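Local coordinates for protein DNA polymerase (Bacillus phage phi29, PDB 2PY5) that replicates the viral genome by protein-primed, strand-displacing DNA synthesis with high processivity and proofreads it through a 3'-5' exonuclease, at residues Q183-D186 / S192-L195; M188-D193 / L386-G391; Y369-T372 / I378-L381. The protein carries 2 engineered substitutions. All coordinates share one frame; numbering follows the deposited sequence. Where two conformers were deposited one is given.

Interaction 1. Residues Q183-D186 / S192-L195. With nucleotides of chain C.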
loop_
_atom_site.group_PDB
_atom_site.type_symbol
_atom_site.label_atom_id
_atom_site.label_comp_id
_atom_site.label_asym_id
_atom_site.label_seq_id
_atom_site.Cartn_x
_atom_site.Cartn_y
_atom_site.Cartn_z
ATOM N N GLN F 183 -0.944 21.856 -4.504
ATOM C CA GLN F 183 -0.615 21.803 -3.092
ATOM C C GLN F 183 0.899 21.752 -2.870
ATOM O O GLN F 183 1.343 21.862 -1.734
ATOM C CB GLN F 183 -1.220 20.557 -2.426
ATOM C CG GLN F 183 -2.713 20.393 -2.526
ATOM C CD GLN F 183 -3.452 21.676 -2.422
ATOM O OE1 GLN F 183 -3.473 22.299 -1.358
ATOM N NE2 GLN F 183 -4.088 22.100 -3.538
ATOM N N GLY F 184 1.663 21.559 -3.940
ATOM C CA GLY F 184 3.122 21.479 -3.836
ATOM C C GLY F 184 3.612 20.048 -3.804
ATOM O O GLY F 184 4.803 19.799 -3.630
ATOM N N LEU F 185 2.687 19.117 -3.982
ATOM C CA LEU F 185 2.984 17.694 -3.867
ATOM C C LEU F 185 3.300 17.148 -5.250
ATOM O O LEU F 185 2.474 16.497 -5.891
ATOM C CB LEU F 185 1.797 16.961 -3.215
ATOM C CG LEU F 185 1.600 17.002 -1.686
ATOM C CD1 LEU F 185 2.392 18.071 -0.948
ATOM C CD2 LEU F 185 0.123 17.068 -1.328
ATOM N N ASP F 186 4.500 17.448 -5.738
ATOM C CA ASP F 186 4.788 17.175 -7.151
ATOM C C ASP F 186 5.965 16.235 -7.391
ATOM O O ASP F 186 6.499 16.188 -8.507
ATOM C CB ASP F 186 5.011 18.486 -7.892
ATOM C CG ASP F 186 6.156 19.265 -7.358
ATOM O OD1 ASP F 186 6.270 20.473 -7.706
ATOM O OD2 ASP F 186 6.953 18.715 -6.560
ATOM N N SER F 192 7.399 10.000 -1.437
ATOM C CA SER F 192 8.438 10.980 -1.703
ATOM C C SER F 192 7.929 12.352 -1.273
ATOM O O SER F 192 8.680 13.122 -0.679
ATOM C CB SER F 192 8.806 10.960 -3.177
ATOM O OG SER F 192 9.956 11.720 -3.441
ATOM N N ASP F 193 6.654 12.625 -1.520
ATOM C CA ASP F 193 6.051 13.912 -1.111
ATOM C C ASP F 193 6.068 14.014 0.419
ATOM O O ASP F 193 6.418 15.073 0.998
ATOM C CB ASP F 193 4.606 14.072 -1.601
ATOM C CG ASP F 193 4.485 14.292 -3.085
ATOM O OD1 ASP F 193 5.331 14.974 -3.661
ATOM O OD2 ASP F 193 3.481 13.816 -3.672
ATOM N N SER F 194 5.686 12.935 1.075
ATOM C CA SER F 194 5.636 12.912 2.543
ATOM C C SER F 194 7.008 13.173 3.136
ATOM O O SER F 194 7.173 13.982 4.055
ATOM C CB SER F 194 5.102 11.584 3.073
ATOM O OG SER F 194 3.703 11.517 2.968
ATOM N N LEU F 195 8.017 12.481 2.633
ATOM C CA LEU F 195 9.362 12.645 3.170
ATOM C C LEU F 195 9.910 14.047 2.943
ATOM O O LEU F 195 10.557 14.606 3.830
ATOM C CB LEU F 195 10.311 11.580 2.597
ATOM C CG LEU F 195 11.719 11.539 3.186
ATOM C CD1 LEU F 195 11.705 11.325 4.691
ATOM C CD2 LEU F 195 12.577 10.474 2.486
ATOM P P DA C 3 12.248 9.546 -5.436
ATOM O OP1 DA C 3 11.074 10.435 -5.538
ATOM O OP2 DA C 3 13.252 9.631 -4.325
ATOM O "O5'" DA C 3 11.754 8.030 -5.492
ATOM C "C5'" DA C 3 10.616 7.731 -6.247
ATOM C "C4'" DA C 3 10.555 6.228 -6.427
ATOM O "O4'" DA C 3 11.695 5.812 -7.204
ATOM C "C3'" DA C 3 10.630 5.406 -5.150
ATOM O "O3'" DA C 3 9.318 5.055 -4.743
ATOM C "C2'" DA C 3 11.393 4.143 -5.570
ATOM C "C1'" DA C 3 12.222 4.559 -6.777
ATOM N N9 DA C 3 13.636 4.877 -6.569
ATOM C C8 DA C 3 14.162 5.705 -5.601
ATOM N N7 DA C 3 15.467 5.867 -5.680
ATOM C C5 DA C 3 15.817 5.100 -6.781
ATOM C C6 DA C 3 17.052 4.834 -7.405
ATOM N N6 DA C 3 18.214 5.344 -6.980
ATOM N N1 DA C 3 17.050 4.024 -8.494
ATOM C C2 DA C 3 15.886 3.511 -8.919
ATOM N N3 DA C 3 14.663 3.688 -8.411
ATOM C C4 DA C 3 14.699 4.499 -7.343
HETATM O O HOH W 1 6.501 17.203 -2.648
#
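An inverse gamma turn centred on Leu185 rests against Asp193 in the first turns of helix 190-202. It follows directly on the Schellman motif that ends helix 160-182, where Gly184 takes a positive phi of 98° and leaves the helical path. The nearest backbone approach is Leu185 CA to Asp193 CA, 5.6 Å. Leu185 CB lies 3.6 Å from Asp193 OD2, so the aliphatic base of the leucine lies over one face of the carboxylate. With CG beside its own backbone N (chi1 -71°), Asp193 turns that carboxylate to the turn, where OD1 comes within 3.3 Å of Asp186 N; the angle is too poor for a hydrogen bond. A water supplies the link instead, donating to Asp193 OD1 at 2.7 Å and, over a longer 3.3 Å, to Gly184 O. OD1 also bonds Arg187 N, while OD2 forms a salt bridge with Lys125, whose NZ bonds Leu185 O as well. Both carboxylate oxygens of this buried residue are thus satisfied, which probably keeps it ionised. One residue earlier, Ser192 OG donates to OP1 of DA3 of chain C at 2.7 Å and is bonded to Arg187 NE. The turn is wedged between helix 160-182, where Leu185 and Asp193 both touch Gln180, and helix 376-387, where both touch Met385.

Interaction 2. Residues M188-D193 / L386-G391. With EDO (1,2-ethanediol), chain H; nucleotides of chain C.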
loop_
_atom_site.group_PDB
_atom_site.type_symbol
_atom_site.label_atom_id
_atom_site.label_comp_id
_atom_site.label_asym_id
_atom_site.label_seq_id
_atom_site.Cartn_x
_atom_site.Cartn_y
_atom_site.Cartn_z
ATOM N N MET F 188 7.602 12.183 -7.432
ATOM C CA MET F 188 7.154 11.036 -8.178
ATOM C C MET F 188 6.082 10.212 -7.480
ATOM O O MET F 188 5.241 9.611 -8.150
ATOM C CB MET F 188 8.342 10.134 -8.538
ATOM C CG MET F 188 8.014 9.085 -9.552
ATOM S SD MET F 188 9.430 8.042 -9.964
ATOM C CE MET F 188 10.621 9.340 -10.305
ATOM N N THR F 189 6.141 10.169 -6.154
ATOM C CA THR F 189 5.258 9.303 -5.382
ATOM C C THR F 189 4.726 10.009 -4.144
ATOM O O THR F 189 5.364 10.941 -3.634
ATOM C CB THR F 189 6.028 8.074 -4.898
ATOM O OG1 THR F 189 6.963 8.463 -3.908
ATOM C CG2 THR F 189 6.771 7.382 -6.071
ATOM N N ALA F 190 3.623 9.490 -3.608
ATOM C CA ALA F 190 3.073 9.961 -2.327
ATOM C C ALA F 190 4.103 9.897 -1.206
ATOM O O ALA F 190 4.227 10.835 -0.401
ATOM C CB ALA F 190 1.812 9.170 -1.967
ATOM N N GLY F 191 4.875 8.806 -1.122
ATOM C CA GLY F 191 5.872 8.704 -0.070
ATOM C C GLY F 191 6.989 9.735 -0.205
ATOM O O GLY F 191 7.506 10.238 0.801
ATOM N N SER F 192 7.399 10.000 -1.437
ATOM C CA SER F 192 8.438 10.980 -1.703
ATOM C C SER F 192 7.929 12.352 -1.273
ATOM O O SER F 192 8.680 13.122 -0.679
ATOM C CB SER F 192 8.806 10.960 -3.177
ATOM O OG SER F 192 9.956 11.720 -3.441
ATOM N N ASP F 193 6.654 12.625 -1.520
ATOM C CA ASP F 193 6.051 13.912 -1.111
ATOM C C ASP F 193 6.068 14.014 0.419
ATOM O O ASP F 193 6.418 15.073 0.998
ATOM C CB ASP F 193 4.606 14.072 -1.601
ATOM C CG ASP F 193 4.485 14.292 -3.085
ATOM O OD1 ASP F 193 5.331 14.974 -3.661
ATOM O OD2 ASP F 193 3.481 13.816 -3.672
ATOM N N LEU F 386 0.101 12.289 5.840
ATOM C CA LEU F 386 0.253 11.670 7.161
ATOM C C LEU F 386 0.553 10.182 7.059
ATOM O O LEU F 386 1.327 9.642 7.849
ATOM C CB LEU F 386 -1.023 11.882 7.976
ATOM C CG LEU F 386 -1.220 13.317 8.462
ATOM C CD1 LEU F 386 -2.658 13.552 8.879
ATOM C CD2 LEU F 386 -0.258 13.643 9.621
ATOM N N ASN F 387 -0.090 9.521 6.094
ATOM C CA ASN F 387 -0.076 8.043 6.015
ATOM C C ASN F 387 1.148 7.489 5.270
ATOM O O ASN F 387 1.535 6.341 5.485
ATOM C CB ASN F 387 -1.359 7.531 5.350
ATOM C CG ASN F 387 -2.577 7.673 6.238
ATOM O OD1 ASN F 387 -2.455 7.686 7.469
ATOM N ND2 ASN F 387 -3.772 7.735 5.625
ATOM N N SER F 388 1.753 8.296 4.404
ATOM C CA SER F 388 2.796 7.835 3.495
ATOM C C SER F 388 4.224 8.114 3.995
ATOM O O SER F 388 5.194 7.786 3.307
ATOM C CB SER F 388 2.607 8.485 2.115
ATOM O OG SER F 388 1.301 8.304 1.587
ATOM N N LEU F 389 4.358 8.645 5.203
ATOM C CA LEU F 389 5.680 8.970 5.735
ATOM C C LEU F 389 6.467 7.770 6.318
ATOM O O LEU F 389 7.635 7.561 5.962
ATOM C CB LEU F 389 5.570 10.068 6.818
ATOM C CG LEU F 389 6.909 10.542 7.364
ATOM C CD1 LEU F 389 7.899 11.006 6.309
ATOM C CD2 LEU F 389 6.642 11.677 8.380
ATOM N N TYR F 390 5.878 6.989 7.224
ATOM C CA TYR F 390 6.713 6.053 7.982
ATOM C C TYR F 390 7.411 5.045 7.083
ATOM O O TYR F 390 8.557 4.650 7.318
ATOM C CB TYR F 390 5.942 5.332 9.108
ATOM C CG TYR F 390 5.189 4.086 8.689
ATOM C CD1 TYR F 390 5.831 2.857 8.607
ATOM C CD2 TYR F 390 3.850 4.144 8.372
ATOM C CE1 TYR F 390 5.157 1.734 8.221
ATOM C CE2 TYR F 390 3.161 3.011 7.978
ATOM C CZ TYR F 390 3.827 1.815 7.899
ATOM O OH TYR F 390 3.147 0.675 7.526
ATOM N N GLY F 391 6.703 4.620 6.038
ATOM C CA GLY F 391 7.226 3.584 5.170
ATOM C C GLY F 391 8.509 3.966 4.460
ATOM O O GLY F 391 9.299 3.110 4.086
HETATM C C1 EDO H . -6.215 8.587 8.519
HETATM O O1 EDO H . -6.226 7.751 7.347
HETATM C C2 EDO H . -5.768 9.995 8.124
HETATM O O2 EDO H . -4.347 10.240 8.208
ATOM P P DC C 4 8.660 5.566 -3.373
ATOM O OP1 DC C 4 7.287 5.021 -3.325
ATOM O OP2 DC C 4 8.913 7.034 -3.265
ATOM O "O5'" DC C 4 9.600 4.902 -2.278
ATOM C "C5'" DC C 4 9.532 3.512 -2.077
ATOM C "C4'" DC C 4 9.499 3.233 -0.585
ATOM O "O4'" DC C 4 8.294 3.783 0.014
ATOM C "C3'" DC C 4 9.440 1.750 -0.267
ATOM O "O3'" DC C 4 10.745 1.235 -0.271
ATOM C "C2'" DC C 4 8.820 1.745 1.110
ATOM C "C1'" DC C 4 7.816 2.876 0.988
ATOM N N1 DC C 4 6.458 2.390 0.631
ATOM C C2 DC C 4 5.737 1.679 1.607
ATOM O O2 DC C 4 6.248 1.454 2.721
ATOM N N3 DC C 4 4.492 1.233 1.316
ATOM C C4 DC C 4 3.964 1.483 0.120
ATOM N N4 DC C 4 2.725 1.023 -0.107
ATOM C C5 DC C 4 4.673 2.207 -0.883
ATOM C C6 DC C 4 5.906 2.639 -0.598
ATOM P P DA C 3 12.248 9.546 -5.436
ATOM O OP1 DA C 3 11.074 10.435 -5.538
ATOM O OP2 DA C 3 13.252 9.631 -4.325
ATOM O "O5'" DA C 3 11.754 8.030 -5.492
ATOM C "C5'" DA C 3 10.616 7.731 -6.247
ATOM C "C4'" DA C 3 10.555 6.228 -6.427
ATOM O "O4'" DA C 3 11.695 5.812 -7.204
ATOM C "C3'" DA C 3 10.630 5.406 -5.150
ATOM O "O3'" DA C 3 9.318 5.055 -4.743
ATOM C "C2'" DA C 3 11.393 4.143 -5.570
ATOM C "C1'" DA C 3 12.222 4.559 -6.777
ATOM N N9 DA C 3 13.636 4.877 -6.569
ATOM C C8 DA C 3 14.162 5.705 -5.601
ATOM N N7 DA C 3 15.467 5.867 -5.680
ATOM C C5 DA C 3 15.817 5.100 -6.781
ATOM C C6 DA C 3 17.052 4.834 -7.405
ATOM N N6 DA C 3 18.214 5.344 -6.980
ATOM N N1 DA C 3 17.050 4.024 -8.494
ATOM C C2 DA C 3 15.886 3.511 -8.919
ATOM N N3 DA C 3 14.663 3.688 -8.411
ATOM C C4 DA C 3 14.699 4.499 -7.343
#
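The flat groups at the meeting of Gly191 and Ser388 are peptide units, not rings. Gly191 CA approaches Ser388 O from well off the plane of the Ser388-Leu389 peptide, a CA-H...O contact of 3.6 Å with 137° at the hydrogen. Two residues on from Ser388, the Tyr390 ring is stacked with that of Tyr254, and Ile433 and Thr434 also touch it; Tyr390 is probably involved in nucleotide selection. The Asn387 amide meets a 1,2-ethanediol, probably from the crystallisation liquor: ND2 gives O1 a nearly straight bond (3.0 Å, 174°), whereas O2, standing above the amide, makes a longer one to OD1.

Ser388 CB points at the first turn of helix 190-202, and its OG lies 3.7 Å from Ala190 CB. That hydroxyl is bonded to Leu384 O, so it offers Ala190 a van der Waals surface only. The closest CA pair is Gly191 CA to Ser388 CA, 4.8 Å.

DNA lies beside this junction. Thr189, the N-cap of the helix, accepts from Ser192 N at 2.9 Å through OG1 and donates from the same atom to OP2 of DC4 of chain C, a short 2.5 Å. A chi1 of 70° sets OG1 between the backbone N and the carbonyl carbon, where it serves both partners. Gly391 O approaches C2' of DC4 of chain C to 3.3 Å; Gly391 and Asn387 are probably involved in binding template-primer structures.

No hydrogen bond joins the two segments; close backbones and a weak CH...O contact do. On the 188-193 side, the Thr189 and Ser192 hydroxyls bond the DNA phosphates, and the N terminus of helix 190-202 would probably help to stabilise the DC4 phosphate of chain C.

Interaction 3. Residues Y369-T372 / I378-L381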
loop_
_atom_site.group_PDB
_atom_site.type_symbol
_atom_site.label_atom_id
_atom_site.label_comp_id
_atom_site.label_asym_id
_atom_site.label_seq_id
_atom_site.Cartn_x
_atom_site.Cartn_y
_atom_site.Cartn_z
ATOM N N TYR F 369 -4.038 19.453 11.133
ATOM C CA TYR F 369 -4.844 20.672 11.042
ATOM C C TYR F 369 -5.498 20.818 9.673
ATOM O O TYR F 369 -6.692 21.109 9.566
ATOM C CB TYR F 369 -3.992 21.907 11.327
ATOM C CG TYR F 369 -4.804 23.172 11.320
ATOM C CD1 TYR F 369 -5.592 23.509 12.410
ATOM C CD2 TYR F 369 -4.805 24.020 10.220
ATOM C CE1 TYR F 369 -6.349 24.670 12.415
ATOM C CE2 TYR F 369 -5.569 25.182 10.209
ATOM C CZ TYR F 369 -6.338 25.502 11.316
ATOM O OH TYR F 369 -7.108 26.645 11.347
ATOM N N ILE F 370 -4.710 20.610 8.620
ATOM C CA ILE F 370 -5.233 20.689 7.254
ATOM C C ILE F 370 -6.345 19.647 7.052
ATOM O O ILE F 370 -7.411 19.961 6.516
ATOM C CB ILE F 370 -4.117 20.560 6.205
ATOM C CG1 ILE F 370 -3.207 21.796 6.260
ATOM C CG2 ILE F 370 -4.719 20.384 4.812
ATOM C CD1 ILE F 370 -1.907 21.646 5.497
ATOM N N LYS F 371 -6.115 18.425 7.522
ATOM C CA LYS F 371 -7.133 17.361 7.431
ATOM C C LYS F 371 -8.441 17.791 8.085
ATOM O O LYS F 371 -9.523 17.673 7.499
ATOM C CB LYS F 371 -6.625 16.083 8.103
ATOM C CG LYS F 371 -7.585 14.905 8.037
ATOM C CD LYS F 371 -7.045 13.752 8.878
ATOM C CE LYS F 371 -8.111 12.727 9.234
ATOM N NZ LYS F 371 -7.675 11.905 10.413
ATOM N N THR F 372 -8.325 18.303 9.304
ATOM C CA THR F 372 -9.473 18.653 10.128
ATOM C C THR F 372 -10.250 19.848 9.565
ATOM O O THR F 372 -11.465 19.937 9.752
ATOM C CB THR F 372 -9.023 18.946 11.606
ATOM O OG1 THR F 372 -8.466 17.757 12.190
ATOM C CG2 THR F 372 -10.200 19.417 12.464
ATOM N N ILE F 378 -8.446 18.119 -0.846
ATOM C CA ILE F 378 -7.360 18.559 0.026
ATOM C C ILE F 378 -7.306 17.726 1.322
ATOM O O ILE F 378 -6.216 17.445 1.855
ATOM C CB ILE F 378 -7.441 20.066 0.310
ATOM C CG1 ILE F 378 -7.095 20.824 -0.974
ATOM C CG2 ILE F 378 -6.497 20.462 1.432
ATOM C CD1 ILE F 378 -7.315 22.308 -0.870
ATOM N N LYS F 379 -8.478 17.320 1.816
ATOM C CA LYS F 379 -8.523 16.446 2.987
ATOM C C LYS F 379 -7.836 15.121 2.674
ATOM O O LYS F 379 -7.060 14.628 3.476
ATOM C CB LYS F 379 -9.951 16.176 3.437
ATOM C CG LYS F 379 -10.028 15.324 4.701
ATOM C CD LYS F 379 -11.444 15.145 5.161
ATOM C CE LYS F 379 -11.504 14.501 6.522
ATOM N NZ LYS F 379 -12.867 14.611 7.105
ATOM N N GLN F 380 -8.118 14.553 1.500
ATOM C CA GLN F 380 -7.503 13.274 1.122
ATOM C C GLN F 380 -6.000 13.404 1.016
ATOM O O GLN F 380 -5.261 12.464 1.312
ATOM C CB GLN F 380 -8.030 12.764 -0.237
ATOM C CG GLN F 380 -9.523 12.618 -0.336
ATOM C CD GLN F 380 -10.153 12.072 0.918
ATOM O OE1 GLN F 380 -9.789 10.995 1.390
ATOM N NE2 GLN F 380 -11.105 12.817 1.473
ATOM N N LEU F 381 -5.539 14.549 0.524
ATOM C CA LEU F 381 -4.121 14.760 0.356
ATOM C C LEU F 381 -3.430 14.898 1.704
ATOM O O LEU F 381 -2.308 14.437 1.864
ATOM C CB LEU F 381 -3.847 15.969 -0.519
ATOM C CG LEU F 381 -4.258 15.793 -1.975
ATOM C CD1 LEU F 381 -4.097 17.137 -2.670
ATOM C CD2 LEU F 381 -3.455 14.697 -2.679
#
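Ile370 and Ile378, with their CG2 methyls 3.8 Å apart, share the tight part of this contact with the stems of Lys371 and Lys379. In each isoleucine CG2 is anti to the backbone N, which carries the methyl across to the other helix. Ile370 also touches Ala382, and Ile378 packs on Gln183. The closest CA pair is one residue further on, Lys371 CA to Lys379 CA at 4.7 Å. There the Lys379 chain runs past the oxygen of the Lys371 carbonyl, CG 3.7 Å from Lys371 O and CD and CE little farther, while Lys371 CG and Lys379 CG are 4.2 Å apart.

The contact opens at the lysine ends. Both chains run on extended, and the ammonium nitrogens finish 6.7 Å from each other, Lys371 NZ to Lys379 NZ. No hydrogen bond crosses between the segments. Lys371 leans on Ser252 and Lys383.

Neither NZ bonds across the two segments, consistent with their roles: Lys371 interacts with the phosphates of the incoming nucleotide and Lys379 helps to stabilise it. Two helices, 361-373 and 376-387, joined by a short turn and presenting basic residues to the triphosphate, are characteristic of the fingers subdomain of B-family polymerases.

In the fold
From the N terminus, interaction 1 closes a short loop just after helix 160-182, bringing 183-186 against 192-195. Interaction 2 opens within that loop, at 188-193, shares Ser192 and Asp193 with it, and closes only at 386-391, so the two overlap rather than nest. Interaction 3 (369-372 with 378-381) lies wholly inside the long loop of interaction 2. Helix 190-202 serves interactions 1 and 2; helix 376-387 serves 2 and 3. Gln183 CG against Leu381 CD1, at 3.5 Å, joins interactions 1 and 3 directly. Together they tie the end of the exonuclease region, through the DNA-binding region 192-229, to the polymerization region.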